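Local atomic coordinates of ribose 5-phosphate isomerase B (Anaplasma phagocytophilum, PDB entry 4EM8), a protein that probably interconverts ribose 5-phosphate and ribulose 5-phosphate as a sugar-phosphate isomerase. Residues A[13-18]-A[48-53]; A[68-73]-A[110-115]; A[85-90]-A[106-111]; A[100-105]-A[127-132]. All coordinates share one frame; numbering follows the deposited sequence.

Contacts 1, 2 and 3 follow one parallel sheet, whereas contact 4 joins two helices that lie against it. Contacts 1 and 2 touch across neighbouring strands, with S13 N 2.9 Å from V68 O, and bring the side chain of D15 to about 4 Å from that of C71, both predicted residues of the sugar-phosphate site. Contact 3 shares L110 and C111 with contact 2. It meets contact 4 where A107 N lies 3.0 Å from S101 O. Contact 4 is centred about 24 Å from contact 1 of the same chain, yet its H104 and N105 pack on T73 and I75 of the second subunit, consistent with active sites built from both chains of the dimer.

Contact 1 (A[13-18]-A[48-53]); sequences SSDHAG and VDYPDY
D15 leans against V48 and Y50 just past the end of its strand, in the predicted ribulose 5-phosphate site. Its CB rests 3.7 Å from CG2 of V48 and also faces the Y50 backbone. CG stands between the backbone N and the carbonyl carbon (chi1 72°), which lays the carboxylate alongside the Y50 side chain, pointing the same way. From there OD2 comes to the edge of the tyrosine ring, 3.8 Å from Y50 CB, with carboxylate and ring planes 72° apart. OD2 also accepts from a water at 2.8 Å; that water donates to V48 O and accepts from Y50 N, pinning the 48-53 loop to the carboxylate. The other oxygen, OD1, turns back to its own segment and takes weak bonds from A17 N and G18 N. Next to it, the H16 ring brings ND1 to 3.1 Å from V48 N. At the far end, S13 OG donates to Y53 O over 2.6 Å, arriving from above the carbonyl plane. Between these points the Y53 side chain lies beside S14 O. D49 forms salt bridges to K145 and R142 of the second subunit, tying the loop to the dimer interface. Segment 13-18 leaves the strand 9-14, flanked by strands 35-38 and 66-71; D15 and Y50 both touch C71 of strand 66-71, while S13 and Y50 reach M77 on helix 75-81.

Contact 2 (A[68-73]-A[110-115]); sequences VLICGT and LCFGSR
V68 and F112 cross obliquely, and the phenyl ring offers its edge: CG1 of V68 sits near the ring plane, 4.0 Å from CD2. CG1 of I70 lies at the same ring's edge, while L110, the strand neighbour two places before F112, covers part of one ring face with its CD1. I70 approaches the other strand through CG2, set anti to the backbone N; this branch meets F112 CB and, further along, S114 CB at 3.7 Å. On the reverse face of the sheet L69 and C111 pair more loosely, SG standing 4.2 Å from L69 CB. Between the two layers of side chains the strands run parallel, their directions 20° apart. L69 bonds through both of its backbone polar atoms: its N donates to L110 O at 2.9 Å and its O accepts from F112 N at 3.0 Å. Farther on, C71 N gives F112 O a weak bond. The pairing continues into the loops, where S114 N reaches C71 O and R115 N uses a lone pair of G72 O, each bond 3.0 Å long. C71 is the predicted proton acceptor, and G72, T73 and R115 are predicted to bind the sugar phosphate, so these last bonds probably hold the C71-G72 turn against the R115 segment in that site. Strands 66-71 and 109-113 are neighbouring interior strands of the sheet: L21 of helix 19-31 covers I70 and F112, whereas M77 of helix 75-81 packs on L69 and C71 across the opposite face.

Contact 3 (A[85-90]-A[106-111]); sequences KNIRAA and DANVLC
A89 and V109 pair as parallel neighbours in a beta-alpha-beta unit, where strand 89-91 is followed by helix 95-105 and strand 109-113. Two backbone hydrogen bonds mark the sheet: A90 N to V109 O, nearly straight along the carbonyl, and C111 N to A90 O, both 2.9 Å. Just before them R88 O accepts from N108 N, with a weaker bond from V109 N. Among the apolar contacts, CG2 of I87 meets CG2 of V109 at 3.7 Å, and on the A89/V109 face CB of A89 rests on V109 CB and C111 SG. A side-chain amide adds hydrogen bonds. N108 folds its CG between its N and carbonyl carbon (chi1 57°), so that OD1 accepts from R88 N at 2.8 Å while ND2 gives N86 O an in-plane bond; both ends of the buried amide are held and its flip is fixed. The same ND2 lies over one face of the R88 guanidinium. R88 joins D106 by charge and by hydrogen bonds: NH2 forms a long salt bridge with OD2 of D106, whose OD1 pairs with R102. Bent at chi3, R88 presents its edge side-on, NE and NH2 each donating over 3.0 Å to the single atom D106 O.

Contact 4 (A[100-105]-A[127-132]); sequences LSREHN and YTFMTT
R102 lies over the ring of F129 where helices 95-105 and 119-131, which pack on the same face of the parallel alpha/beta sheet, come together. CD of R102 stands above the ring centre, 3.7 Å from the centroid and 5° off its normal, a CH-pi contact; the guanidinium stands farther above the ring, so any cation-pi attraction is long and weak at best. F129 reaches under the arginine because its CG is anti to the backbone N (chi1 -164°). At the ring edge OG of S101 comes to 3.4 Å from CE1. The bends at chi2 and chi3 of R102 swing its tip to T132 O, where NH2 donates at 3.0 Å in the carbonyl plane and NE adds a weak bond. Beside it, T132 CG2 lies 3.5 Å from E103 CG and also packs against CB of R102. A second shell sets these groups: NH1 of R102 forms a salt bridge with D106 OD1 and a hydrogen bond with A107 O, S101 OG bonds to A98 O, and E103 OE1 pairs with K99. The next two residues, H104, the predicted proton donor, and N105, face the second subunit, where N105 bonds weakly to Y50 OH. T132 is itself held by its own segment: its OG1 donates to T128 O at 2.7 Å, approaching from the face of that carbonyl opposite to T131 N.

Contact 1 (A[13-18]-A[48-53])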
loop_
_atom_site.group_PDB
_atom_site.type_symbol
_atom_site.label_atom_id
_atom_site.label_comp_id
_atom_site.label_asym_id
_atom_site.label_seq_id
_atom_site.Cartn_x
_atom_site.Cartn_y
_atom_site.Cartn_z
ATOM N N SER A 13 3.952 -3.192 15.607
ATOM C CA SER A 13 3.037 -4.283 15.861
ATOM C C SER A 13 3.012 -5.300 14.748
ATOM O O SER A 13 3.420 -5.030 13.615
ATOM C CB SER A 13 1.609 -3.781 16.164
ATOM O OG SER A 13 0.909 -3.485 14.991
ATOM N N SER A 14 2.507 -6.480 15.101
ATOM C CA SER A 14 2.297 -7.535 14.162
ATOM C C SER A 14 1.174 -8.484 14.544
ATOM O O SER A 14 0.611 -8.465 15.671
ATOM C CB SER A 14 3.594 -8.361 14.011
ATOM O OG SER A 14 3.759 -9.222 15.131
ATOM N N ASP A 15 0.835 -9.309 13.559
ATOM C CA ASP A 15 0.053 -10.495 13.804
ATOM C C ASP A 15 1.038 -11.632 14.081
ATOM O O ASP A 15 2.251 -11.412 14.255
ATOM C CB ASP A 15 -0.964 -10.774 12.666
ATOM C CG ASP A 15 -0.333 -11.254 11.390
ATOM O OD1 ASP A 15 0.895 -11.392 11.320
ATOM O OD2 ASP A 15 -1.095 -11.488 10.421
ATOM N N HIS A 16 0.520 -12.841 14.169
ATOM C CA HIS A 16 1.348 -13.972 14.566
ATOM C C HIS A 16 2.462 -14.213 13.585
ATOM O O HIS A 16 3.536 -14.632 13.985
ATOM C CB HIS A 16 0.487 -15.226 14.661
ATOM C CG HIS A 16 -0.361 -15.438 13.457
ATOM N ND1 HIS A 16 -1.460 -14.701 13.210
ATOM C CD2 HIS A 16 -0.228 -16.320 12.392
ATOM C CE1 HIS A 16 -2.023 -15.110 12.056
ATOM N NE2 HIS A 16 -1.264 -16.090 11.552
ATOM N N ALA A 17 2.216 -13.951 12.296
ATOM C CA ALA A 17 3.221 -14.210 11.245
ATOM C C ALA A 17 4.438 -13.305 11.416
ATOM O O ALA A 17 5.572 -13.687 11.114
ATOM C CB ALA A 17 2.608 -13.995 9.850
ATOM N N GLY A 18 4.189 -12.107 11.932
ATOM C CA GLY A 18 5.199 -11.060 12.032
ATOM C C GLY A 18 5.983 -10.958 13.321
ATOM O O GLY A 18 6.841 -10.088 13.429
ATOM N N VAL A 48 -3.780 -14.570 15.224
ATOM C CA VAL A 48 -4.609 -13.383 15.448
ATOM C C VAL A 48 -4.937 -12.697 14.114
ATOM O O VAL A 48 -4.466 -13.128 13.081
ATOM C CB VAL A 48 -3.914 -12.357 16.384
ATOM C CG1 VAL A 48 -3.769 -12.928 17.794
ATOM C CG2 VAL A 48 -2.575 -11.914 15.787
ATOM N N ASP A 49 -5.771 -11.650 14.163
ATOM C CA ASP A 49 -6.206 -10.913 12.980
ATOM C C ASP A 49 -5.443 -9.578 12.866
ATOM O O ASP A 49 -5.567 -8.712 13.743
ATOM C CB ASP A 49 -7.724 -10.657 13.047
ATOM C CG ASP A 49 -8.548 -11.940 12.981
ATOM O OD1 ASP A 49 -8.065 -12.975 12.473
ATOM O OD2 ASP A 49 -9.688 -11.886 13.432
ATOM N N TYR A 50 -4.645 -9.414 11.809
ATOM C CA TYR A 50 -3.798 -8.214 11.679
ATOM C C TYR A 50 -4.558 -6.905 11.887
ATOM O O TYR A 50 -4.024 -5.990 12.517
ATOM C CB TYR A 50 -2.954 -8.214 10.371
ATOM C CG TYR A 50 -3.765 -8.325 9.102
ATOM C CD1 TYR A 50 -4.268 -7.191 8.478
ATOM C CD2 TYR A 50 -4.052 -9.568 8.540
ATOM C CE1 TYR A 50 -5.043 -7.291 7.327
ATOM C CE2 TYR A 50 -4.822 -9.683 7.375
ATOM C CZ TYR A 50 -5.329 -8.548 6.785
ATOM O OH TYR A 50 -6.091 -8.655 5.643
ATOM N N PRO A 51 -5.815 -6.805 11.413
ATOM C CA PRO A 51 -6.495 -5.509 11.615
ATOM C C PRO A 51 -6.658 -5.051 13.076
ATOM O O PRO A 51 -6.703 -3.841 13.337
ATOM C CB PRO A 51 -7.876 -5.737 10.983
ATOM C CG PRO A 51 -7.664 -6.831 9.985
ATOM C CD PRO A 51 -6.665 -7.732 10.633
ATOM N N ASP A 52 -6.737 -5.996 14.010
ATOM C CA ASP A 52 -6.872 -5.658 15.413
ATOM C C ASP A 52 -5.602 -5.049 16.031
ATOM O O ASP A 52 -5.666 -4.494 17.112
ATOM C CB ASP A 52 -7.287 -6.891 16.221
ATOM C CG ASP A 52 -8.653 -7.409 15.834
ATOM O OD1 ASP A 52 -9.529 -6.620 15.451
ATOM O OD2 ASP A 52 -8.858 -8.618 15.912
ATOM N N TYR A 53 -4.461 -5.162 15.364
ATOM C CA TYR A 53 -3.173 -4.694 15.920
ATOM C C TYR A 53 -2.642 -3.380 15.300
ATOM O O TYR A 53 -1.526 -2.933 15.574
ATOM C CB TYR A 53 -2.175 -5.858 15.876
ATOM C CG TYR A 53 -2.568 -6.894 16.901
ATOM C CD1 TYR A 53 -3.515 -7.867 16.598
ATOM C CD2 TYR A 53 -2.061 -6.845 18.184
ATOM C CE1 TYR A 53 -3.910 -8.789 17.541
ATOM C CE2 TYR A 53 -2.452 -7.757 19.141
ATOM C CZ TYR A 53 -3.371 -8.735 18.797
ATOM O OH TYR A 53 -3.785 -9.638 19.715
HETATM O O HOH W 1 -3.807 -12.009 10.710
#

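Contact 2 (A[68-73]-A[110-115])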
loop_
_atom_site.group_PDB
_atom_site.type_symbol
_atom_site.label_atom_id
_atom_site.label_comp_id
_atom_site.label_asym_id
_atom_site.label_seq_id
_atom_site.Cartn_x
_atom_site.Cartn_y
_atom_site.Cartn_z
ATOM N N VAL A 68 5.691 0.817 12.600
ATOM C CA VAL A 68 6.037 -0.324 11.773
ATOM C C VAL A 68 4.961 -1.389 11.993
ATOM O O VAL A 68 4.674 -1.772 13.147
ATOM C CB VAL A 68 7.434 -0.907 12.084
ATOM C CG1 VAL A 68 7.711 -2.123 11.229
ATOM C CG2 VAL A 68 8.553 0.118 11.875
ATOM N N LEU A 69 4.344 -1.830 10.909
ATOM C CA LEU A 69 3.330 -2.900 10.937
ATOM C C LEU A 69 3.722 -4.136 10.128
ATOM O O LEU A 69 4.199 -4.017 8.990
ATOM C CB LEU A 69 2.014 -2.341 10.406
ATOM C CG LEU A 69 1.377 -1.193 11.220
ATOM C CD1 LEU A 69 0.211 -0.581 10.423
ATOM C CD2 LEU A 69 0.876 -1.645 12.591
ATOM N N ILE A 70 3.482 -5.340 10.665
ATOM C CA ILE A 70 3.971 -6.552 9.999
ATOM C C ILE A 70 2.926 -7.672 9.963
ATOM O O ILE A 70 2.390 -8.044 10.984
ATOM C CB ILE A 70 5.266 -7.114 10.634
ATOM C CG1 ILE A 70 6.327 -5.992 10.875
ATOM C CG2 ILE A 70 5.851 -8.231 9.752
ATOM C CD1 ILE A 70 7.435 -6.406 11.812
ATOM N N CYS A 71 2.606 -8.159 8.777
ATOM C CA CYS A 71 1.768 -9.355 8.651
ATOM C C CYS A 71 2.498 -10.247 7.669
ATOM O O CYS A 71 3.618 -9.933 7.268
ATOM C CB CYS A 71 0.342 -9.027 8.226
ATOM S SG CYS A 71 0.103 -8.249 6.593
ATOM N N GLY A 72 1.874 -11.341 7.238
ATOM C CA GLY A 72 2.571 -12.250 6.328
ATOM C C GLY A 72 3.090 -11.617 5.041
ATOM O O GLY A 72 4.233 -11.861 4.615
ATOM N N THR A 73 2.248 -10.799 4.436
ATOM C CA THR A 73 2.520 -10.139 3.137
ATOM C C THR A 73 2.788 -8.644 3.215
ATOM O O THR A 73 3.377 -8.036 2.297
ATOM C CB THR A 73 1.304 -10.301 2.236
ATOM O OG1 THR A 73 0.198 -9.568 2.797
ATOM C CG2 THR A 73 0.945 -11.786 2.108
ATOM N N LEU A 110 5.801 2.167 8.083
ATOM C CA LEU A 110 6.445 1.179 7.229
ATOM C C LEU A 110 5.798 -0.196 7.445
ATOM O O LEU A 110 5.728 -0.680 8.580
ATOM C CB LEU A 110 7.949 1.146 7.509
ATOM C CG LEU A 110 8.884 0.096 6.835
ATOM C CD1 LEU A 110 8.723 0.065 5.319
ATOM C CD2 LEU A 110 10.352 0.329 7.221
ATOM N N CYS A 111 5.301 -0.813 6.372
ATOM C CA CYS A 111 4.756 -2.168 6.450
ATOM C C CYS A 111 5.689 -3.214 5.825
ATOM O O CYS A 111 6.234 -2.963 4.780
ATOM C CB CYS A 111 3.406 -2.207 5.735
ATOM S SG CYS A 111 2.216 -1.037 6.449
ATOM N N PHE A 112 5.834 -4.376 6.453
ATOM C CA PHE A 112 6.606 -5.495 5.915
ATOM C C PHE A 112 5.749 -6.754 5.806
ATOM O O PHE A 112 4.812 -6.925 6.568
ATOM C CB PHE A 112 7.752 -5.878 6.856
ATOM C CG PHE A 112 8.847 -4.892 6.900
ATOM C CD1 PHE A 112 9.701 -4.775 5.833
ATOM C CD2 PHE A 112 9.084 -4.135 8.050
ATOM C CE1 PHE A 112 10.730 -3.869 5.859
ATOM C CE2 PHE A 112 10.123 -3.241 8.092
ATOM C CZ PHE A 112 10.959 -3.123 6.996
ATOM N N GLY A 113 6.155 -7.632 4.894
ATOM C CA GLY A 113 5.592 -8.969 4.683
ATOM C C GLY A 113 6.633 -9.937 5.169
ATOM O O GLY A 113 7.585 -10.275 4.430
ATOM N N SER A 114 6.442 -10.423 6.400
ATOM C CA SER A 114 7.460 -11.206 7.095
ATOM C C SER A 114 7.763 -12.515 6.381
ATOM O O SER A 114 8.871 -13.016 6.479
ATOM C CB SER A 114 7.029 -11.505 8.537
ATOM O OG SER A 114 5.814 -12.287 8.550
ATOM N N ARG A 115 6.788 -13.067 5.657
ATOM C CA ARG A 115 7.003 -14.314 4.932
ATOM C C ARG A 115 7.729 -14.168 3.600
ATOM O O ARG A 115 8.038 -15.156 2.986
ATOM C CB ARG A 115 5.661 -15.048 4.738
ATOM C CG ARG A 115 5.150 -15.586 6.051
ATOM C CD ARG A 115 3.802 -16.244 5.934
ATOM N NE ARG A 115 3.380 -16.799 7.228
ATOM C CZ ARG A 115 2.112 -16.994 7.601
ATOM N NH1 ARG A 115 1.118 -16.693 6.786
ATOM N NH2 ARG A 115 1.839 -17.510 8.796
#

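Contact 3 (A[85-90]-A[106-111])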
loop_
_atom_site.group_PDB
_atom_site.type_symbol
_atom_site.label_atom_id
_atom_site.label_comp_id
_atom_site.label_asym_id
_atom_site.label_seq_id
_atom_site.Cartn_x
_atom_site.Cartn_y
_atom_site.Cartn_z
ATOM N N LYS A 85 -6.520 9.180 8.390
ATOM C CA LYS A 85 -6.044 10.380 7.674
ATOM C C LYS A 85 -4.679 10.941 8.112
ATOM O O LYS A 85 -4.062 11.703 7.364
ATOM C CB LYS A 85 -7.111 11.492 7.720
ATOM C CG LYS A 85 -8.441 11.071 7.091
ATOM C CD LYS A 85 -9.454 12.200 6.928
ATOM C CE LYS A 85 -10.622 11.734 6.044
ATOM N NZ LYS A 85 -11.468 12.828 5.506
ATOM N N ASN A 86 -4.203 10.582 9.295
ATOM C CA ASN A 86 -2.899 11.070 9.773
ATOM C C ASN A 86 -1.780 10.115 9.324
ATOM O O ASN A 86 -0.635 10.410 9.545
ATOM C CB ASN A 86 -2.846 11.197 11.304
ATOM C CG ASN A 86 -3.158 9.888 12.024
ATOM O OD1 ASN A 86 -4.031 9.140 11.607
ATOM N ND2 ASN A 86 -2.444 9.612 13.124
ATOM N N ILE A 87 -2.152 8.976 8.737
ATOM C CA ILE A 87 -1.241 7.903 8.424
ATOM C C ILE A 87 -0.969 7.829 6.943
ATOM O O ILE A 87 -1.896 7.889 6.087
ATOM C CB ILE A 87 -1.797 6.536 8.862
ATOM C CG1 ILE A 87 -2.068 6.478 10.380
ATOM C CG2 ILE A 87 -0.839 5.423 8.457
ATOM C CD1 ILE A 87 -0.881 6.752 11.305
ATOM N N ARG A 88 0.316 7.645 6.633
ATOM C CA ARG A 88 0.763 7.456 5.264
ATOM C C ARG A 88 1.669 6.249 5.267
ATOM O O ARG A 88 2.882 6.370 5.540
ATOM C CB ARG A 88 1.473 8.718 4.743
ATOM C CG ARG A 88 0.536 9.924 4.707
ATOM C CD ARG A 88 1.216 11.210 4.265
ATOM N NE ARG A 88 2.272 11.578 5.192
ATOM C CZ ARG A 88 2.062 12.172 6.366
ATOM N NH1 ARG A 88 0.836 12.498 6.734
ATOM N NH2 ARG A 88 3.078 12.449 7.164
ATOM N N ALA A 89 1.044 5.080 5.034
ATOM C CA ALA A 89 1.717 3.788 5.112
ATOM C C ALA A 89 2.207 3.281 3.774
ATOM O O ALA A 89 1.514 3.375 2.782
ATOM C CB ALA A 89 0.805 2.729 5.738
ATOM N N ALA A 90 3.362 2.632 3.767
ATOM C CA ALA A 90 3.910 2.008 2.544
ATOM C C ALA A 90 4.475 0.632 2.888
ATOM O O ALA A 90 5.258 0.500 3.819
ATOM C CB ALA A 90 5.012 2.881 1.945
ATOM N N ASP A 106 6.076 11.534 2.451
ATOM C CA ASP A 106 6.365 11.724 3.873
ATOM C C ASP A 106 5.836 10.561 4.686
ATOM O O ASP A 106 5.114 10.766 5.664
ATOM C CB ASP A 106 5.741 13.017 4.392
ATOM C CG ASP A 106 6.391 13.508 5.701
ATOM O OD1 ASP A 106 7.503 13.055 6.053
ATOM O OD2 ASP A 106 5.779 14.353 6.380
ATOM N N ALA A 107 6.113 9.343 4.226
ATOM C CA ALA A 107 5.491 8.132 4.814
ATOM C C ALA A 107 5.865 8.046 6.288
ATOM O O ALA A 107 7.014 8.294 6.647
ATOM C CB ALA A 107 5.902 6.868 4.068
ATOM N N ASN A 108 4.880 7.775 7.151
ATOM C CA ASN A 108 5.134 7.693 8.587
ATOM C C ASN A 108 4.902 6.287 9.185
ATOM O O ASN A 108 5.181 6.071 10.366
ATOM C CB ASN A 108 4.381 8.804 9.343
ATOM C CG ASN A 108 2.894 8.788 9.105
ATOM O OD1 ASN A 108 2.324 7.805 8.592
ATOM N ND2 ASN A 108 2.221 9.887 9.513
ATOM N N VAL A 109 4.427 5.346 8.364
ATOM C CA VAL A 109 4.265 3.916 8.734
ATOM C C VAL A 109 4.856 2.993 7.653
ATOM O O VAL A 109 4.468 3.026 6.456
ATOM C CB VAL A 109 2.786 3.563 8.975
ATOM C CG1 VAL A 109 2.548 2.049 9.160
ATOM C CG2 VAL A 109 2.257 4.382 10.158
ATOM N N LEU A 110 5.801 2.167 8.083
ATOM C CA LEU A 110 6.445 1.179 7.229
ATOM C C LEU A 110 5.798 -0.196 7.445
ATOM O O LEU A 110 5.728 -0.680 8.580
ATOM C CB LEU A 110 7.949 1.146 7.509
ATOM C CG LEU A 110 8.884 0.096 6.835
ATOM C CD1 LEU A 110 8.723 0.065 5.319
ATOM C CD2 LEU A 110 10.352 0.329 7.221
ATOM N N CYS A 111 5.301 -0.813 6.372
ATOM C CA CYS A 111 4.756 -2.168 6.450
ATOM C C CYS A 111 5.689 -3.214 5.825
ATOM O O CYS A 111 6.234 -2.963 4.780
ATOM C CB CYS A 111 3.406 -2.207 5.735
ATOM S SG CYS A 111 2.216 -1.037 6.449
#

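Contact 4 (A[100-105]-A[127-132])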
loop_
_atom_site.group_PDB
_atom_site.type_symbol
_atom_site.label_atom_id
_atom_site.label_comp_id
_atom_site.label_asym_id
_atom_site.label_seq_id
_atom_site.Cartn_x
_atom_site.Cartn_y
_atom_site.Cartn_z
ATOM N N LEU A 100 11.590 6.353 -1.640
ATOM C CA LEU A 100 10.614 7.097 -2.405
ATOM C C LEU A 100 9.408 7.447 -1.513
ATOM O O LEU A 100 8.887 8.564 -1.558
ATOM C CB LEU A 100 10.222 6.304 -3.676
ATOM C CG LEU A 100 11.271 6.136 -4.800
ATOM C CD1 LEU A 100 10.793 5.181 -5.902
ATOM C CD2 LEU A 100 11.713 7.461 -5.422
ATOM N N SER A 101 8.995 6.516 -0.648
ATOM C CA SER A 101 7.814 6.762 0.195
ATOM C C SER A 101 8.027 7.935 1.171
ATOM O O SER A 101 7.088 8.717 1.469
ATOM C CB SER A 101 7.401 5.469 0.946
ATOM O OG SER A 101 8.213 5.206 2.102
ATOM N N ARG A 102 9.240 8.010 1.711
ATOM C CA ARG A 102 9.666 9.113 2.554
ATOM C C ARG A 102 9.797 10.416 1.740
ATOM O O ARG A 102 9.231 11.469 2.091
ATOM C CB ARG A 102 11.009 8.764 3.238
ATOM C CG ARG A 102 10.878 7.653 4.297
ATOM C CD ARG A 102 10.069 8.074 5.527
ATOM N NE ARG A 102 10.656 9.304 6.060
ATOM C CZ ARG A 102 10.011 10.436 6.312
ATOM N NH1 ARG A 102 8.689 10.537 6.189
ATOM N NH2 ARG A 102 10.729 11.504 6.694
ATOM N N GLU A 103 10.533 10.341 0.642
ATOM C CA GLU A 103 10.799 11.557 -0.160
ATOM C C GLU A 103 9.540 12.196 -0.724
ATOM O O GLU A 103 9.389 13.404 -0.647
ATOM C CB GLU A 103 11.774 11.249 -1.290
ATOM C CG GLU A 103 13.188 11.055 -0.784
ATOM C CD GLU A 103 14.184 10.889 -1.911
ATOM O OE1 GLU A 103 13.808 10.364 -2.976
ATOM O OE2 GLU A 103 15.352 11.247 -1.705
ATOM N N HIS A 104 8.643 11.385 -1.280
ATOM C CA HIS A 104 7.451 11.909 -1.950
ATOM C C HIS A 104 6.234 11.955 -1.115
ATOM O O HIS A 104 5.411 12.847 -1.296
ATOM C CB HIS A 104 7.078 11.076 -3.171
ATOM C CG HIS A 104 8.179 10.936 -4.184
ATOM N ND1 HIS A 104 8.044 10.181 -5.265
ATOM C CD2 HIS A 104 9.467 11.497 -4.248
ATOM C CE1 HIS A 104 9.174 10.223 -6.004
ATOM N NE2 HIS A 104 10.053 11.023 -5.381
ATOM N N ASN A 105 6.029 10.958 -0.255
ATOM C CA ASN A 105 4.773 10.884 0.492
ATOM C C ASN A 105 4.877 11.176 1.993
ATOM O O ASN A 105 3.851 11.099 2.709
ATOM C CB ASN A 105 4.115 9.529 0.235
ATOM C CG ASN A 105 4.149 9.160 -1.224
ATOM O OD1 ASN A 105 5.064 8.464 -1.661
ATOM N ND2 ASN A 105 3.169 9.640 -2.000
ATOM N N TYR A 127 16.213 1.032 7.977
ATOM C CA TYR A 127 17.230 2.062 8.197
ATOM C C TYR A 127 17.009 3.232 7.219
ATOM O O TYR A 127 16.977 4.401 7.617
ATOM C CB TYR A 127 18.658 1.505 8.052
ATOM C CG TYR A 127 19.692 2.591 8.286
ATOM C CD1 TYR A 127 19.905 3.075 9.568
ATOM C CD2 TYR A 127 20.412 3.166 7.230
ATOM C CE1 TYR A 127 20.827 4.082 9.819
ATOM C CE2 TYR A 127 21.340 4.188 7.468
ATOM C CZ TYR A 127 21.536 4.640 8.765
ATOM O OH TYR A 127 22.436 5.619 9.073
ATOM N N THR A 128 16.823 2.880 5.946
ATOM C CA THR A 128 16.537 3.841 4.867
ATOM C C THR A 128 15.292 4.666 5.201
ATOM O O THR A 128 15.345 5.907 5.193
ATOM C CB THR A 128 16.372 3.108 3.536
ATOM O OG1 THR A 128 17.601 2.440 3.226
ATOM C CG2 THR A 128 16.028 4.056 2.367
ATOM N N PHE A 129 14.219 3.982 5.575
ATOM C CA PHE A 129 12.975 4.634 5.951
ATOM C C PHE A 129 13.185 5.680 7.042
ATOM O O PHE A 129 12.697 6.798 6.927
ATOM C CB PHE A 129 11.949 3.597 6.432
ATOM C CG PHE A 129 10.533 4.119 6.489
ATOM C CD1 PHE A 129 9.729 4.112 5.363
ATOM C CD2 PHE A 129 10.002 4.617 7.674
ATOM C CE1 PHE A 129 8.419 4.557 5.393
ATOM C CE2 PHE A 129 8.674 5.057 7.712
ATOM C CZ PHE A 129 7.891 5.042 6.570
ATOM N N MET A 130 13.937 5.308 8.079
ATOM C CA MET A 130 14.189 6.169 9.230
ATOM C C MET A 130 15.134 7.350 8.960
ATOM O O MET A 130 15.080 8.326 9.697
ATOM C CB MET A 130 14.767 5.352 10.404
ATOM C CG MET A 130 13.867 4.234 10.942
ATOM S SD MET A 130 12.362 4.821 11.751
ATOM C CE MET A 130 13.070 5.673 13.163
ATOM N N THR A 131 15.991 7.253 7.944
ATOM C CA THR A 131 17.014 8.239 7.680
ATOM C C THR A 131 16.785 9.059 6.388
ATOM O O THR A 131 17.663 9.831 5.994
ATOM C CB THR A 131 18.409 7.598 7.632
ATOM O OG1 THR A 131 18.383 6.446 6.785
ATOM C CG2 THR A 131 18.864 7.157 9.029
ATOM N N THR A 132 15.633 8.899 5.746
ATOM C CA THR A 132 15.292 9.675 4.531
ATOM C C THR A 132 14.335 10.815 4.862
ATOM O O THR A 132 13.254 10.626 5.409
ATOM C CB THR A 132 14.673 8.787 3.436
ATOM O OG1 THR A 132 15.518 7.677 3.185
ATOM C CG2 THR A 132 14.471 9.554 2.100
#